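Local coordinates for protein 3' terminal uridylyl transferase (Trypanosoma brucei, PDB 5HZD) that adds uridines from UTP to the 3' ends of guide RNAs, ribosomal RNAs and some mRNAs during mitochondrial RNA editing, at residues 107-113 / 368-373; 3-7 / 433-437; 402-408 / 490-495. One frame throughout, in Å; residues are numbered along the deposited sequence.

In the fold
Contacts 1 and 3 are buried; contact 2 lies at the surface, its centre about 34 Å from that of the chain. Contact 1 joins the edge strand 105-109 and the short helix 111-114 of the palm to a loop between helices 336-349 and 385-409. Contact 3 packs helix 385-409 against helix 481-497. Contact 2 ties the zinc finger to a loop between helices 427-430 and 481-497. Contacts 2 and 3 alternate along the chain, but their nearest atoms stay about 17 Å apart. Aromatic rings and apolar branches carry contacts 1 and 3. No direct hydrogen bond crosses contact 3, and one weak bond crosses contact 1. Contact 2 relies on an arginine and bridging waters.

Contact 1: residues 107-113 / 368-373; sequences FIFGSSV and YTDFDP
The edge strand 105-109 and the turn into helix 111-114 belong to the nucleotidyltransferase palm, and here F107, I108, S112 and V113 meet the loop 368-373. After the strand, G110 and S111 form the GS motif of the nucleotidyltransferase superfamily; S111 probably binds UTP, as in relatives.

F107 forms an aromatic cluster with Y368 and F371. CE2 of F371 lies over one face of the F107 ring, offset toward the rim, with F371 CE2 3.4 Å from F107 CE2. Y368 comes to the edge of the F107 ring instead, with Y368 CD2 3.5 Å from F107 CE2. The planes of the F107 and F371 rings are inclined by 41°.

P373 is the second anchor. Its CG reaches CG2 of I108 at 3.5 Å and also touches S112 OG and V113 CG2. I108 CG1 is anti to the carbonyl carbon (chi1 -69°), and CD1 at its end reaches P373 CD at 3.6 Å. Two branches of I108 thus meet the proline ring.

Between these groups the backbones are joined by a weak bond from I108 N to F371 O, 3.3 Å. A water gives a further link. It lies 2.7 Å from I108 O and within hydrogen-bonding distance of D370 O, and it hydrogen-bonds Y368 OH at 2.6 Å. This joins the strand to the loop just before F371.

D372 forms a salt bridge with R90 of helix 80-100, and P373 O accepts from H87 of the same helix. Strand 124-129 pairs with strand 105-109, and helix 292-304 packs on F107 and Y368 through I294, a UTP-binding residue.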
loop_
_atom_site.group_PDB
_atom_site.type_symbol
_atom_site.label_atom_id
_atom_site.label_comp_id
_atom_site.label_asym_id
_atom_site.label_seq_id
_atom_site.Cartn_x
_atom_site.Cartn_y
_atom_site.Cartn_z
ATOM N N PHE A 107 4.125 -8.572 -10.171
ATOM C CA PHE A 107 3.031 -8.829 -9.229
ATOM C C PHE A 107 2.579 -7.491 -8.675
ATOM O O PHE A 107 3.421 -6.719 -8.214
ATOM C CB PHE A 107 3.574 -9.623 -8.032
ATOM C CG PHE A 107 4.113 -10.999 -8.380
ATOM C CD1 PHE A 107 5.338 -11.127 -9.050
ATOM C CD2 PHE A 107 3.455 -12.154 -7.976
ATOM C CE1 PHE A 107 5.853 -12.366 -9.363
ATOM C CE2 PHE A 107 3.987 -13.408 -8.269
ATOM C CZ PHE A 107 5.168 -13.518 -8.980
ATOM N N ILE A 108 1.282 -7.184 -8.699
ATOM C CA ILE A 108 0.803 -5.984 -7.983
ATOM C C ILE A 108 0.680 -6.285 -6.487
ATOM O O ILE A 108 0.204 -7.360 -6.103
ATOM C CB ILE A 108 -0.538 -5.515 -8.519
ATOM C CG1 ILE A 108 -0.353 -4.964 -9.938
ATOM C CG2 ILE A 108 -1.162 -4.439 -7.575
ATOM C CD1 ILE A 108 -1.665 -4.596 -10.655
ATOM N N PHE A 109 1.091 -5.342 -5.645
ATOM C CA PHE A 109 0.751 -5.462 -4.212
ATOM C C PHE A 109 0.328 -4.123 -3.676
ATOM O O PHE A 109 0.185 -3.172 -4.441
ATOM C CB PHE A 109 1.862 -6.147 -3.396
ATOM C CG PHE A 109 3.150 -5.360 -3.278
ATOM C CD1 PHE A 109 4.100 -5.385 -4.289
ATOM C CD2 PHE A 109 3.412 -4.621 -2.143
ATOM C CE1 PHE A 109 5.319 -4.683 -4.144
ATOM C CE2 PHE A 109 4.588 -3.892 -1.998
ATOM C CZ PHE A 109 5.555 -3.925 -3.020
ATOM N N GLY A 110 0.068 -4.063 -2.367
ATOM C CA GLY A 110 -0.494 -2.853 -1.796
ATOM C C GLY A 110 -2.000 -2.850 -1.681
ATOM O O GLY A 110 -2.623 -3.906 -1.605
ATOM N N SER A 111 -2.585 -1.651 -1.674
ATOM C CA SER A 111 -4.001 -1.531 -1.327
ATOM C C SER A 111 -4.968 -2.148 -2.329
ATOM O O SER A 111 -6.079 -2.503 -1.962
ATOM C CB SER A 111 -4.392 -0.078 -1.026
ATOM O OG SER A 111 -4.364 0.719 -2.201
ATOM N N SER A 112 -4.567 -2.294 -3.600
ATOM C CA SER A 112 -5.503 -2.881 -4.538
ATOM C C SER A 112 -5.679 -4.355 -4.229
ATOM O O SER A 112 -6.763 -4.908 -4.498
ATOM C CB SER A 112 -5.065 -2.661 -6.005
ATOM O OG SER A 112 -3.815 -3.284 -6.261
ATOM N N VAL A 113 -4.642 -4.987 -3.646
ATOM C CA VAL A 113 -4.749 -6.343 -3.150
ATOM C C VAL A 113 -5.488 -6.338 -1.823
ATOM O O VAL A 113 -6.507 -7.004 -1.687
ATOM C CB VAL A 113 -3.370 -6.983 -3.007
ATOM C CG1 VAL A 113 -3.479 -8.368 -2.324
ATOM C CG2 VAL A 113 -2.771 -7.156 -4.385
ATOM N N TYR A 368 1.139 -19.062 -7.190
ATOM C CA TYR A 368 0.475 -17.762 -7.211
ATOM C C TYR A 368 -0.273 -17.552 -8.523
ATOM O O TYR A 368 0.223 -17.887 -9.594
ATOM C CB TYR A 368 1.530 -16.663 -7.058
ATOM C CG TYR A 368 0.975 -15.339 -6.590
ATOM C CD1 TYR A 368 0.758 -15.081 -5.237
ATOM C CD2 TYR A 368 0.687 -14.327 -7.505
ATOM C CE1 TYR A 368 0.266 -13.874 -4.790
ATOM C CE2 TYR A 368 0.197 -13.094 -7.067
ATOM C CZ TYR A 368 -0.012 -12.865 -5.719
ATOM O OH TYR A 368 -0.499 -11.621 -5.315
ATOM N N THR A 369 -1.481 -17.011 -8.428
ATOM C CA THR A 369 -2.287 -16.782 -9.619
ATOM C C THR A 369 -2.712 -15.325 -9.742
ATOM O O THR A 369 -3.051 -14.876 -10.834
ATOM C CB THR A 369 -3.569 -17.649 -9.603
ATOM O OG1 THR A 369 -4.264 -17.457 -8.357
ATOM C CG2 THR A 369 -3.215 -19.113 -9.757
ATOM N N ASP A 370 -2.761 -14.597 -8.634
ATOM C CA ASP A 370 -3.431 -13.304 -8.630
ATOM C C ASP A 370 -2.499 -12.124 -8.897
ATOM O O ASP A 370 -2.538 -11.106 -8.195
ATOM C CB ASP A 370 -4.192 -13.077 -7.318
ATOM C CG ASP A 370 -5.316 -14.091 -7.107
ATOM O OD1 ASP A 370 -5.689 -14.811 -8.067
ATOM O OD2 ASP A 370 -5.832 -14.155 -5.967
ATOM N N PHE A 371 -1.673 -12.245 -9.940
ATOM C CA PHE A 371 -0.839 -11.139 -10.397
ATOM C C PHE A 371 -1.663 -9.866 -10.561
ATOM O O PHE A 371 -1.222 -8.772 -10.148
ATOM C CB PHE A 371 -0.186 -11.509 -11.747
ATOM C CG PHE A 371 0.687 -12.746 -11.694
ATOM C CD1 PHE A 371 0.139 -13.998 -11.930
ATOM C CD2 PHE A 371 2.042 -12.641 -11.446
ATOM C CE1 PHE A 371 0.936 -15.144 -11.886
ATOM C CE2 PHE A 371 2.845 -13.793 -11.413
ATOM C CZ PHE A 371 2.295 -15.017 -11.630
ATOM N N ASP A 372 -2.846 -10.049 -11.162
ATOM C CA ASP A 372 -3.854 -8.993 -11.318
ATOM C C ASP A 372 -4.810 -9.137 -10.132
ATOM O O ASP A 372 -5.514 -10.147 -10.029
ATOM C CB ASP A 372 -4.602 -9.206 -12.623
ATOM C CG ASP A 372 -3.786 -8.795 -13.844
ATOM O OD1 ASP A 372 -2.919 -7.887 -13.709
ATOM O OD2 ASP A 372 -4.054 -9.351 -14.922
ATOM N N PRO A 373 -4.851 -8.138 -9.242
ATOM C CA PRO A 373 -5.665 -8.234 -8.016
ATOM C C PRO A 373 -7.132 -8.403 -8.347
ATOM O O PRO A 373 -7.667 -7.749 -9.259
ATOM C CB PRO A 373 -5.414 -6.900 -7.330
ATOM C CG PRO A 373 -4.003 -6.516 -7.820
ATOM C CD PRO A 373 -4.056 -6.890 -9.271
HETATM O O HOH W 1 -0.246 -9.777 -7.184
#

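Contact 2: residues 3-7 / 433-437; sequences VRLYS and HVEDV
R4 reaches across to the loop 433-437, where its NH1 gives H433 O a weak hydrogen bond of 2.9 Å, bent to 129° at the hydrogen. The other two guanidinium nitrogens turn back on their own segment. NE and NH2 both grip L5 O side-on, each at 3.1 Å. L5 O lies close to the guanidinium plane, but NE stands well above the carbonyl plane. A bend at chi3 (-76°) folds the arginine chain for this grip. V434 CA and E435 N cover one face of the group, and the ring of Y6 covers the opposite face.

Residues 3-7 open the atypical C2H2 zinc finger, and strand 6-7 forms its small hairpin with strand 15-16.

Waters complete the polar network. One accepts from R4 NH2 and donates to E435 OE2 at 2.7 Å. Another donates to both L5 O and E435 O. A third accepts from S7 N at 2.9 Å and donates to E435 OE1. E435 OE1 also has a salt bridge to R460, and OE2 accepts from Y461 N; R460 bonds S7 OG too. Beside that hydroxyl, V437 CG1 packs at 3.5 Å from S7 OG, while V437 CG2 meets L5 CD1.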
loop_
_atom_site.group_PDB
_atom_site.type_symbol
_atom_site.label_atom_id
_atom_site.label_comp_id
_atom_site.label_asym_id
_atom_site.label_seq_id
_atom_site.Cartn_x
_atom_site.Cartn_y
_atom_site.Cartn_z
ATOM N N VAL A 3 12.260 -5.938 37.901
ATOM C CA VAL A 3 12.746 -4.562 37.979
ATOM C C VAL A 3 13.586 -4.208 36.746
ATOM O O VAL A 3 14.311 -5.051 36.207
ATOM C CB VAL A 3 13.557 -4.332 39.275
ATOM C CG1 VAL A 3 14.904 -5.045 39.202
ATOM C CG2 VAL A 3 13.739 -2.838 39.548
ATOM N N ARG A 4 13.485 -2.964 36.287
ATOM C CA ARG A 4 14.214 -2.549 35.085
ATOM C C ARG A 4 14.332 -1.038 34.967
ATOM O O ARG A 4 13.677 -0.294 35.696
ATOM C CB ARG A 4 13.480 -3.042 33.842
ATOM C CG ARG A 4 12.012 -2.657 33.870
ATOM C CD ARG A 4 11.376 -2.751 32.484
ATOM N NE ARG A 4 11.766 -1.617 31.642
ATOM C CZ ARG A 4 11.237 -1.350 30.453
ATOM N NH1 ARG A 4 10.303 -2.137 29.948
ATOM N NH2 ARG A 4 11.656 -0.294 29.755
ATOM N N LEU A 5 15.175 -0.610 34.032
ATOM C CA LEU A 5 15.311 0.798 33.670
ATOM C C LEU A 5 14.292 1.270 32.637
ATOM O O LEU A 5 13.936 0.549 31.665
ATOM C CB LEU A 5 16.710 1.069 33.118
ATOM C CG LEU A 5 17.930 0.905 34.016
ATOM C CD1 LEU A 5 19.180 1.048 33.174
ATOM C CD2 LEU A 5 17.923 1.939 35.114
ATOM N N TYR A 6 13.839 2.510 32.834
ATOM C CA TYR A 6 12.980 3.193 31.883
ATOM C C TYR A 6 13.634 4.533 31.631
ATOM O O TYR A 6 14.149 5.152 32.554
ATOM C CB TYR A 6 11.582 3.440 32.471
ATOM C CG TYR A 6 10.802 2.193 32.813
ATOM C CD1 TYR A 6 10.934 1.601 34.064
ATOM C CD2 TYR A 6 9.912 1.629 31.905
ATOM C CE1 TYR A 6 10.237 0.472 34.401
ATOM C CE2 TYR A 6 9.196 0.480 32.244
ATOM C CZ TYR A 6 9.366 -0.083 33.500
ATOM O OH TYR A 6 8.669 -1.210 33.874
ATOM N N SER A 7 13.651 4.969 30.378
ATOM C CA SER A 7 14.273 6.248 30.080
ATOM C C SER A 7 13.312 7.106 29.266
ATOM O O SER A 7 12.522 6.612 28.452
ATOM C CB SER A 7 15.602 6.075 29.332
ATOM O OG SER A 7 15.411 5.567 28.019
ATOM N N HIS A 433 9.929 -6.992 27.165
ATOM C CA HIS A 433 9.572 -6.481 28.490
ATOM C C HIS A 433 10.684 -5.629 29.112
ATOM O O HIS A 433 10.495 -5.034 30.180
ATOM C CB HIS A 433 9.243 -7.637 29.419
ATOM C CG HIS A 433 10.380 -8.581 29.601
ATOM N ND1 HIS A 433 10.952 -9.265 28.546
ATOM C CD2 HIS A 433 11.077 -8.938 30.707
ATOM C CE1 HIS A 433 11.950 -10.004 28.996
ATOM N NE2 HIS A 433 12.046 -9.825 30.303
ATOM N N VAL A 434 11.842 -5.596 28.456
ATOM C CA VAL A 434 12.988 -4.792 28.893
ATOM C C VAL A 434 13.548 -4.055 27.678
ATOM O O VAL A 434 13.683 -4.657 26.614
ATOM C CB VAL A 434 14.106 -5.694 29.476
ATOM C CG1 VAL A 434 15.333 -4.870 29.873
ATOM C CG2 VAL A 434 13.596 -6.482 30.672
ATOM N N GLU A 435 13.886 -2.764 27.817
ATOM C CA GLU A 435 14.557 -2.066 26.732
ATOM C C GLU A 435 16.041 -1.985 27.056
ATOM O O GLU A 435 16.429 -1.950 28.222
ATOM C CB GLU A 435 14.024 -0.633 26.549
ATOM C CG GLU A 435 12.612 -0.510 26.046
ATOM C CD GLU A 435 12.137 0.955 26.028
ATOM O OE1 GLU A 435 12.974 1.865 26.279
ATOM O OE2 GLU A 435 10.934 1.206 25.786
ATOM N N ASP A 436 16.854 -1.950 26.005
ATOM C CA ASP A 436 18.289 -1.699 26.109
ATOM C C ASP A 436 18.498 -0.186 25.992
ATOM O O ASP A 436 18.490 0.358 24.880
ATOM C CB ASP A 436 19.011 -2.417 24.966
ATOM C CG ASP A 436 20.506 -2.521 25.188
ATOM O OD1 ASP A 436 21.043 -1.774 26.038
ATOM O OD2 ASP A 436 21.147 -3.351 24.505
ATOM N N VAL A 437 18.652 0.490 27.129
ATOM C CA VAL A 437 18.767 1.955 27.162
ATOM C C VAL A 437 20.184 2.447 27.481
ATOM O O VAL A 437 21.173 1.810 27.113
ATOM C CB VAL A 437 17.788 2.590 28.186
ATOM C CG1 VAL A 437 16.346 2.182 27.882
ATOM C CG2 VAL A 437 18.162 2.202 29.596
HETATM O O HOH W 2 9.471 -0.202 27.612
HETATM O O HOH W 3 14.941 -1.616 30.448
HETATM O O HOH W 4 12.118 3.034 28.774
#

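Contact 3: residues 402-408 / 490-495; sequences FFYFYSF and ELYRGL. With SO4 (sulfate ion), chain E.
L495 and F403 meet where helices 385-409 and 481-497 cross. Segments 402-408 and 490-495 run at 142° to each other, their axes 8.5 Å apart at closest. Segment 402-408 lies in the Cid1-like poly(A) polymerase family region, and 490-495 packs on it by knobs-into-holes. L495 is a knob among F403, Y404, S407 and F408; L491 is a second among F402, F403, Y406 and S407.

The L495 side chain can be followed outward. Its CB lies 3.8 Å from F403 CB. CG is anti to the backbone N (chi1 180°), which carries the two methyls toward helix 385-409. CD1 settles against Y404, 3.5 Å from Y404 N and near Y404 CB. CD2 goes the other way, to the edge of the F408 ring, 3.8 Å from F408 CE2.

One turn back, L491 crosses F403 at about a right angle. Its CD2 touches F403 CD1 at 4.0 Å, and CD1 lies near Y406 CB. G494 lets the F403 ring come in close: G494 CA sits over one ring face, 4.0 Å from the centroid, in a CH-pi contact. The opposite face of that ring carries F402, and W320 meets F403 edge-to-face.

S407 packs into the same seam, its CB near the Y492 ring. Its OG donates to F403 O, which also accepts from S407 N on the opposite face of the carbonyl plane. A water bridges S407 O to Y492 OH, which also bonds R41. On the side of helix 481-497 turned away from 402-408, R493 and E490 form a side-on salt bridge through NE and NH2, one nitrogen to each carboxylate oxygen. R493 NH1 points to a sulfate, probably from the crystallisation liquor, and donates to its O2 at 2.9 Å.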
loop_
_atom_site.group_PDB
_atom_site.type_symbol
_atom_site.label_atom_id
_atom_site.label_comp_id
_atom_site.label_asym_id
_atom_site.label_seq_id
_atom_site.Cartn_x
_atom_site.Cartn_y
_atom_site.Cartn_z
ATOM N N PHE A 402 -13.250 0.249 18.439
ATOM C CA PHE A 402 -11.799 0.232 18.228
ATOM C C PHE A 402 -11.146 1.284 19.139
ATOM O O PHE A 402 -10.157 1.015 19.836
ATOM C CB PHE A 402 -11.489 0.516 16.746
ATOM C CG PHE A 402 -10.038 0.857 16.451
ATOM C CD1 PHE A 402 -9.586 2.170 16.496
ATOM C CD2 PHE A 402 -9.152 -0.140 16.062
ATOM C CE1 PHE A 402 -8.274 2.503 16.212
ATOM C CE2 PHE A 402 -7.844 0.173 15.751
ATOM C CZ PHE A 402 -7.411 1.498 15.813
ATOM N N PHE A 403 -11.700 2.486 19.135
ATOM C CA PHE A 403 -11.127 3.564 19.949
ATOM C C PHE A 403 -11.330 3.267 21.426
ATOM O O PHE A 403 -10.445 3.530 22.238
ATOM C CB PHE A 403 -11.725 4.917 19.548
ATOM C CG PHE A 403 -11.196 5.417 18.242
ATOM C CD1 PHE A 403 -9.912 5.942 18.171
ATOM C CD2 PHE A 403 -11.954 5.335 17.074
ATOM C CE1 PHE A 403 -9.416 6.407 16.954
ATOM C CE2 PHE A 403 -11.449 5.786 15.871
ATOM C CZ PHE A 403 -10.186 6.328 15.806
ATOM N N TYR A 404 -12.482 2.700 21.796
ATOM C CA TYR A 404 -12.645 2.286 23.186
ATOM C C TYR A 404 -11.651 1.187 23.613
ATOM O O TYR A 404 -11.049 1.278 24.705
ATOM C CB TYR A 404 -14.097 1.863 23.464
ATOM C CG TYR A 404 -14.357 1.586 24.929
ATOM C CD1 TYR A 404 -14.680 2.614 25.798
ATOM C CD2 TYR A 404 -14.258 0.292 25.426
ATOM C CE1 TYR A 404 -14.906 2.347 27.150
ATOM C CE2 TYR A 404 -14.470 0.020 26.754
ATOM C CZ TYR A 404 -14.808 1.047 27.600
ATOM O OH TYR A 404 -15.021 0.766 28.934
ATOM N N PHE A 405 -11.483 0.166 22.767
ATOM C CA PHE A 405 -10.572 -0.946 23.054
ATOM C C PHE A 405 -9.166 -0.429 23.323
ATOM O O PHE A 405 -8.533 -0.807 24.325
ATOM C CB PHE A 405 -10.587 -1.915 21.865
ATOM C CG PHE A 405 -9.703 -3.113 22.049
ATOM C CD1 PHE A 405 -10.063 -4.139 22.907
ATOM C CD2 PHE A 405 -8.505 -3.213 21.366
ATOM C CE1 PHE A 405 -9.235 -5.273 23.101
ATOM C CE2 PHE A 405 -7.669 -4.350 21.535
ATOM C CZ PHE A 405 -8.036 -5.376 22.390
ATOM N N TYR A 406 -8.682 0.467 22.467
ATOM C CA TYR A 406 -7.304 0.905 22.643
ATOM C C TYR A 406 -7.144 1.989 23.680
ATOM O O TYR A 406 -6.030 2.246 24.144
ATOM C CB TYR A 406 -6.671 1.267 21.300
ATOM C CG TYR A 406 -6.369 0.019 20.496
ATOM C CD1 TYR A 406 -5.458 -0.927 20.973
ATOM C CD2 TYR A 406 -7.012 -0.225 19.272
ATOM C CE1 TYR A 406 -5.174 -2.084 20.253
ATOM C CE2 TYR A 406 -6.719 -1.390 18.529
ATOM C CZ TYR A 406 -5.806 -2.300 19.035
ATOM O OH TYR A 406 -5.514 -3.444 18.335
ATOM N N SER A 407 -8.244 2.631 24.058
ATOM C CA SER A 407 -8.150 3.629 25.111
ATOM C C SER A 407 -8.289 3.021 26.519
ATOM O O SER A 407 -7.676 3.518 27.463
ATOM C CB SER A 407 -9.213 4.740 24.897
ATOM O OG SER A 407 -9.006 5.506 23.703
ATOM N N PHE A 408 -9.054 1.935 26.664
ATOM C CA PHE A 408 -9.394 1.407 28.004
ATOM C C PHE A 408 -9.201 -0.077 28.238
ATOM O O PHE A 408 -9.074 -0.506 29.387
ATOM C CB PHE A 408 -10.843 1.773 28.388
ATOM C CG PHE A 408 -11.050 3.235 28.587
ATOM C CD1 PHE A 408 -10.473 3.884 29.662
ATOM C CD2 PHE A 408 -11.792 3.977 27.682
ATOM C CE1 PHE A 408 -10.636 5.255 29.837
ATOM C CE2 PHE A 408 -11.966 5.329 27.844
ATOM C CZ PHE A 408 -11.390 5.980 28.926
ATOM N N GLU A 490 -4.528 10.940 20.753
ATOM C CA GLU A 490 -5.349 10.818 19.547
ATOM C C GLU A 490 -6.378 9.690 19.639
ATOM O O GLU A 490 -7.483 9.812 19.073
ATOM C CB GLU A 490 -4.486 10.691 18.283
ATOM C CG GLU A 490 -3.546 11.901 18.044
ATOM C CD GLU A 490 -4.253 13.261 18.050
ATOM O OE1 GLU A 490 -5.416 13.374 17.579
ATOM O OE2 GLU A 490 -3.644 14.255 18.555
ATOM N N LEU A 491 -6.060 8.612 20.352
ATOM C CA LEU A 491 -7.059 7.545 20.509
ATOM C C LEU A 491 -8.218 8.056 21.375
ATOM O O LEU A 491 -9.390 7.778 21.066
ATOM C CB LEU A 491 -6.395 6.314 21.118
ATOM C CG LEU A 491 -5.464 5.600 20.146
ATOM C CD1 LEU A 491 -4.517 4.691 20.922
ATOM C CD2 LEU A 491 -6.251 4.777 19.116
ATOM N N TYR A 492 -7.927 8.824 22.431
ATOM C CA TYR A 492 -9.018 9.393 23.228
ATOM C C TYR A 492 -9.823 10.351 22.378
ATOM O O TYR A 492 -11.050 10.381 22.486
ATOM C CB TYR A 492 -8.513 10.181 24.457
ATOM C CG TYR A 492 -7.817 9.379 25.505
ATOM C CD1 TYR A 492 -8.443 8.296 26.107
ATOM C CD2 TYR A 492 -6.546 9.741 25.936
ATOM C CE1 TYR A 492 -7.799 7.559 27.097
ATOM C CE2 TYR A 492 -5.886 9.013 26.919
ATOM C CZ TYR A 492 -6.521 7.935 27.496
ATOM O OH TYR A 492 -5.877 7.195 28.467
ATOM N N ARG A 493 -9.151 11.164 21.547
ATOM C CA ARG A 493 -9.826 12.158 20.737
ATOM C C ARG A 493 -10.751 11.453 19.739
ATOM O O ARG A 493 -11.894 11.898 19.531
ATOM C CB ARG A 493 -8.812 13.042 20.017
ATOM C CG ARG A 493 -9.431 14.297 19.462
ATOM C CD ARG A 493 -8.551 15.110 18.536
ATOM N NE ARG A 493 -7.149 15.198 18.928
ATOM C CZ ARG A 493 -6.613 16.097 19.754
ATOM N NH1 ARG A 493 -7.335 17.041 20.372
ATOM N NH2 ARG A 493 -5.314 16.033 19.976
ATOM N N GLY A 494 -10.291 10.348 19.162
ATOM C CA GLY A 494 -11.132 9.612 18.226
ATOM C C GLY A 494 -12.384 9.063 18.892
ATOM O O GLY A 494 -13.480 9.145 18.325
ATOM N N LEU A 495 -12.222 8.507 20.094
ATOM C CA LEU A 495 -13.325 7.942 20.865
ATOM C C LEU A 495 -14.379 9.012 21.099
ATOM O O LEU A 495 -15.566 8.807 20.830
ATOM C CB LEU A 495 -12.813 7.449 22.212
ATOM C CG LEU A 495 -13.838 6.836 23.149
ATOM C CD1 LEU A 495 -14.383 5.555 22.521
ATOM C CD2 LEU A 495 -13.208 6.526 24.497
HETATM S S SO4 E . -10.203 18.843 21.281
HETATM O O1 SO4 E . -8.827 19.311 21.456
HETATM O O2 SO4 E . -10.212 17.457 20.792
HETATM O O3 SO4 E . -10.872 19.707 20.307
HETATM O O4 SO4 E . -10.888 18.920 22.572
HETATM O O HOH W 5 -7.181 5.058 29.687
#